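PDB 6IA8: tRNA uridine(34) acetyltransferase, which uses acetyl-CoA, S-adenosyl-L-methionine and an iron-sulfur cluster to form 5-carboxymethyluridine at wobble position 34 of tRNAs. Local coordinates for residues C228-S233 / H254-M259. Numbering follows the deposited sequence.
With SO4 (sulfate ion), chain C.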
ATOM      1  N   CYS A 228     -22.363  13.014   2.466  1.00 44.03           N
ATOM      2  CA  CYS A 228     -22.174  12.455   1.134  1.00 44.99           C
ATOM      3  C   CYS A 228     -22.799  11.075   0.994  1.00 53.17           C
ATOM      4  O   CYS A 228     -22.612  10.414  -0.030  1.00 46.58           O
ATOM      5  CB  CYS A 228     -20.678  12.395   0.802  1.00 50.12           C
ATOM      6  SG  CYS A 228     -19.870  14.032   0.931  1.00 48.36           S
ATOM      7  N   LYS A 229     -23.524  10.622   2.003  1.00 47.30           N
ATOM      8  CA  LYS A 229     -24.206   9.333   1.959  1.00 41.41           C
ATOM      9  C   LYS A 229     -23.226   8.201   1.644  1.00 65.12           C
ATOM     10  O   LYS A 229     -23.484   7.320   0.816  1.00 52.98           O
ATOM     11  CB  LYS A 229     -25.372   9.369   0.967  1.00 59.00           C
ATOM     12  CG  LYS A 229     -26.467  10.326   1.418  1.00 53.40           C
ATOM     13  CD  LYS A 229     -27.614  10.473   0.424  1.00 68.51           C
ATOM     14  CE  LYS A 229     -28.591  11.547   0.929  1.00 72.52           C
ATOM     15  NZ  LYS A 229     -29.693  11.848  -0.028  1.00 92.51           N
ATOM     16  N   ARG A 230     -22.082   8.232   2.327  1.00 60.11           N
ATOM     17  CA  ARG A 230     -21.154   7.111   2.292  1.00 60.26           C
ATOM     18  C   ARG A 230     -21.654   6.003   3.222  1.00 47.12           C
ATOM     19  O   ARG A 230     -22.420   6.237   4.162  1.00 54.55           O
ATOM     20  CB  ARG A 230     -19.745   7.551   2.694  1.00 51.55           C
ATOM     21  CG  ARG A 230     -19.249   8.824   2.024  1.00 64.33           C
ATOM     22  CD  ARG A 230     -19.179   8.724   0.499  1.00 60.60           C
ATOM     23  NE  ARG A 230     -18.250   7.697   0.042  1.00 65.93           N
ATOM     24  CZ  ARG A 230     -17.719   7.654  -1.177  1.00 65.69           C
ATOM     25  NH1 ARG A 230     -18.014   8.596  -2.065  1.00 69.60           N
ATOM     26  NH2 ARG A 230     -16.873   6.679  -1.502  1.00 57.93           N
ATOM     27  N   GLY A 231     -21.223   4.779   2.943  1.00 56.51           N
ATOM     28  CA  GLY A 231     -21.769   3.641   3.649  1.00 56.37           C
ATOM     29  C   GLY A 231     -20.952   3.161   4.825  1.00 54.93           C
ATOM     30  O   GLY A 231     -21.078   1.996   5.215  1.00 48.86           O
ATOM     31  N   HIS A 232     -20.122   4.031   5.399  1.00 43.17           N
ATOM     32  CA  HIS A 232     -19.285   3.640   6.523  1.00 52.33           C
ATOM     33  C   HIS A 232     -19.049   4.837   7.433  1.00 49.29           C
ATOM     34  O   HIS A 232     -19.321   5.980   7.082  1.00 43.61           O
ATOM     35  CB  HIS A 232     -17.945   3.068   6.053  1.00 38.56           C
ATOM     36  CG  HIS A 232     -17.013   4.097   5.498  1.00 38.57           C
ATOM     37  ND1 HIS A 232     -17.003   4.447   4.165  1.00 39.16           N
ATOM     38  CD2 HIS A 232     -16.063   4.856   6.094  1.00 39.29           C
ATOM     39  CE1 HIS A 232     -16.090   5.379   3.963  1.00 41.54           C
ATOM     40  NE2 HIS A 232     -15.494   5.634   5.114  1.00 39.79           N
ATOM     41  N   SER A 233     -18.523   4.553   8.612  1.00 40.15           N
ATOM     42  CA  SER A 233     -18.239   5.545   9.637  1.00 42.70           C
ATOM     43  C   SER A 233     -16.735   5.584   9.906  1.00 34.94           C
ATOM     44  O   SER A 233     -15.969   4.720   9.461  1.00 36.47           O
ATOM     45  CB  SER A 233     -18.984   5.202  10.931  1.00 50.01           C
ATOM     46  OG  SER A 233     -18.431   3.996  11.458  1.00 42.49           O
ATOM     47  N   HIS A 254      -7.402   5.354   1.308  1.00 33.73           N
ATOM     48  CA  HIS A 254      -7.771   6.275   0.240  1.00 31.38           C
ATOM     49  C   HIS A 254      -8.462   7.475   0.876  1.00 35.38           C
ATOM     50  O   HIS A 254      -9.453   7.313   1.586  1.00 34.57           O
ATOM     51  CB  HIS A 254      -8.667   5.601  -0.794  1.00 34.82           C
ATOM     52  CG  HIS A 254      -8.949   6.463  -1.976  1.00 49.31           C
ATOM     53  ND1 HIS A 254      -9.986   7.373  -2.006  1.00 57.23           N
ATOM     54  CD2 HIS A 254      -8.320   6.564  -3.168  1.00 56.61           C
ATOM     55  CE1 HIS A 254      -9.993   7.982  -3.177  1.00 61.00           C
ATOM     56  NE2 HIS A 254      -8.989   7.514  -3.898  1.00 53.73           N
ATOM     57  N   LEU A 255      -7.929   8.671   0.640  1.00 29.77           N
ATOM     58  CA  LEU A 255      -8.418   9.897   1.265  1.00 29.53           C
ATOM     59  C   LEU A 255      -8.742  10.939   0.202  1.00 35.63           C
ATOM     60  O   LEU A 255      -8.021  11.067  -0.792  1.00 35.20           O
ATOM     61  CB  LEU A 255      -7.396  10.478   2.255  1.00 30.08           C
ATOM     62  CG  LEU A 255      -6.986   9.562   3.399  1.00 38.34           C
ATOM     63  CD1 LEU A 255      -5.729  10.066   4.095  1.00 35.63           C
ATOM     64  CD2 LEU A 255      -8.160   9.439   4.401  1.00 31.00           C
ATOM     65  N   MET A 256      -9.832  11.678   0.411  1.00 31.81           N
ATOM     66  CA  MET A 256     -10.316  12.647  -0.571  1.00 31.61           C
ATOM     67  C   MET A 256     -10.429  14.030   0.051  1.00 37.41           C
ATOM     68  O   MET A 256     -11.462  14.363   0.659  1.00 37.02           O
ATOM     69  CB  MET A 256     -11.666  12.213  -1.139  1.00 38.32           C
ATOM     70  CG  MET A 256     -11.601  11.153  -2.219  1.00 61.28           C
ATOM     71  SD  MET A 256     -13.133  11.135  -3.172  1.00 58.03           S
ATOM     72  CE  MET A 256     -14.328  10.827  -1.899  1.00 47.54           C
ATOM     73  N   PRO A 257      -9.417  14.880  -0.099  1.00 34.67           N
ATOM     74  CA  PRO A 257      -9.584  16.285   0.292  1.00 32.80           C
ATOM     75  C   PRO A 257     -10.720  16.923  -0.503  1.00 33.69           C
ATOM     76  O   PRO A 257     -11.020  16.529  -1.636  1.00 35.72           O
ATOM     77  CB  PRO A 257      -8.232  16.928  -0.050  1.00 40.90           C
ATOM     78  CG  PRO A 257      -7.276  15.774  -0.192  1.00 40.60           C
ATOM     79  CD  PRO A 257      -8.104  14.612  -0.707  1.00 34.99           C
ATOM     80  N   GLY A 258     -11.351  17.921   0.108  1.00 35.11           N
ATOM     81  CA  GLY A 258     -12.310  18.763  -0.594  1.00 35.67           C
ATOM     82  C   GLY A 258     -13.676  18.140  -0.810  1.00 39.13           C
ATOM     83  O   GLY A 258     -14.392  18.505  -1.765  1.00 34.82           O
ATOM     84  N   MET A 259     -14.076  17.220   0.063  1.00 34.85           N
ATOM     85  CA  MET A 259     -15.413  16.660   0.002  1.00 45.67           C
ATOM     86  C   MET A 259     -16.448  17.687   0.461  1.00 43.61           C
ATOM     87  O   MET A 259     -16.115  18.653   1.146  1.00 34.01           O
ATOM     88  CB  MET A 259     -15.515  15.416   0.878  1.00 37.86           C
ATOM     89  CG  MET A 259     -14.746  14.225   0.319  1.00 39.61           C
ATOM     90  SD  MET A 259     -14.729  12.860   1.446  1.00 40.85           S
ATOM     91  CE  MET A 259     -16.408  12.222   1.322  1.00 43.85           C
TER
HETATM   92  S   SO4 C 602     -18.384   4.111   0.885  1.00 71.00           S
HETATM   93  O1  SO4 C 602     -18.603   3.405   2.149  1.00 60.94           O
HETATM   94  O2  SO4 C 602     -17.401   5.179   1.054  1.00 85.35           O
HETATM   95  O3  SO4 C 602     -17.911   3.169  -0.123  1.00 82.12           O
HETATM   96  O4  SO4 C 602     -19.652   4.690   0.448  1.00102.98           O
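Oxygen O2 of the sulfate is gripped by two N-H groups of R230, with NE at 2.8 Å and NH2 at 3.0 Å from it; both bonds are moderately bent, and the position of O2 in the guanidinium plane describes a fork closing on one acceptor. Two neighbours hold other oxygens: H232 ND1 reaches O1 at 2.8 Å in an almost straight bond (177°), and the backbone N of G231 donates to O4 at 2.9 Å. V217 O accepts from H232 NE2, so the imidazole is held at both nitrogens, which limits its rotation. The R230 chain is folded back, with chi2 -60° and chi3 -62°, and this brings its NE-NH2 edge round to the anion.

M256 CE lies over one guanidinium face, 4.3 Å from R230 NH1. M259 CE sits 3.9 Å from C228 SG and 4.5 Å from R230 CG, a purely apolar meeting joining the loop after helix 222-227 to the one after strand 250-255 in the radical SAM domain. A Schellman motif at K229 ends that helix and leads the chain into the anion site. With R230 replaced by an alanine, sulfate O2 would probably lose both its forked donors and the M256 methyl the flat group it rests on. The sulfate, probably from the crystallisation liquor, shows that the loop can hold an anion with one backbone N-H and two side chains, while M259 packs on apolar atoms and M256 lays its methyl on the guanidinium face.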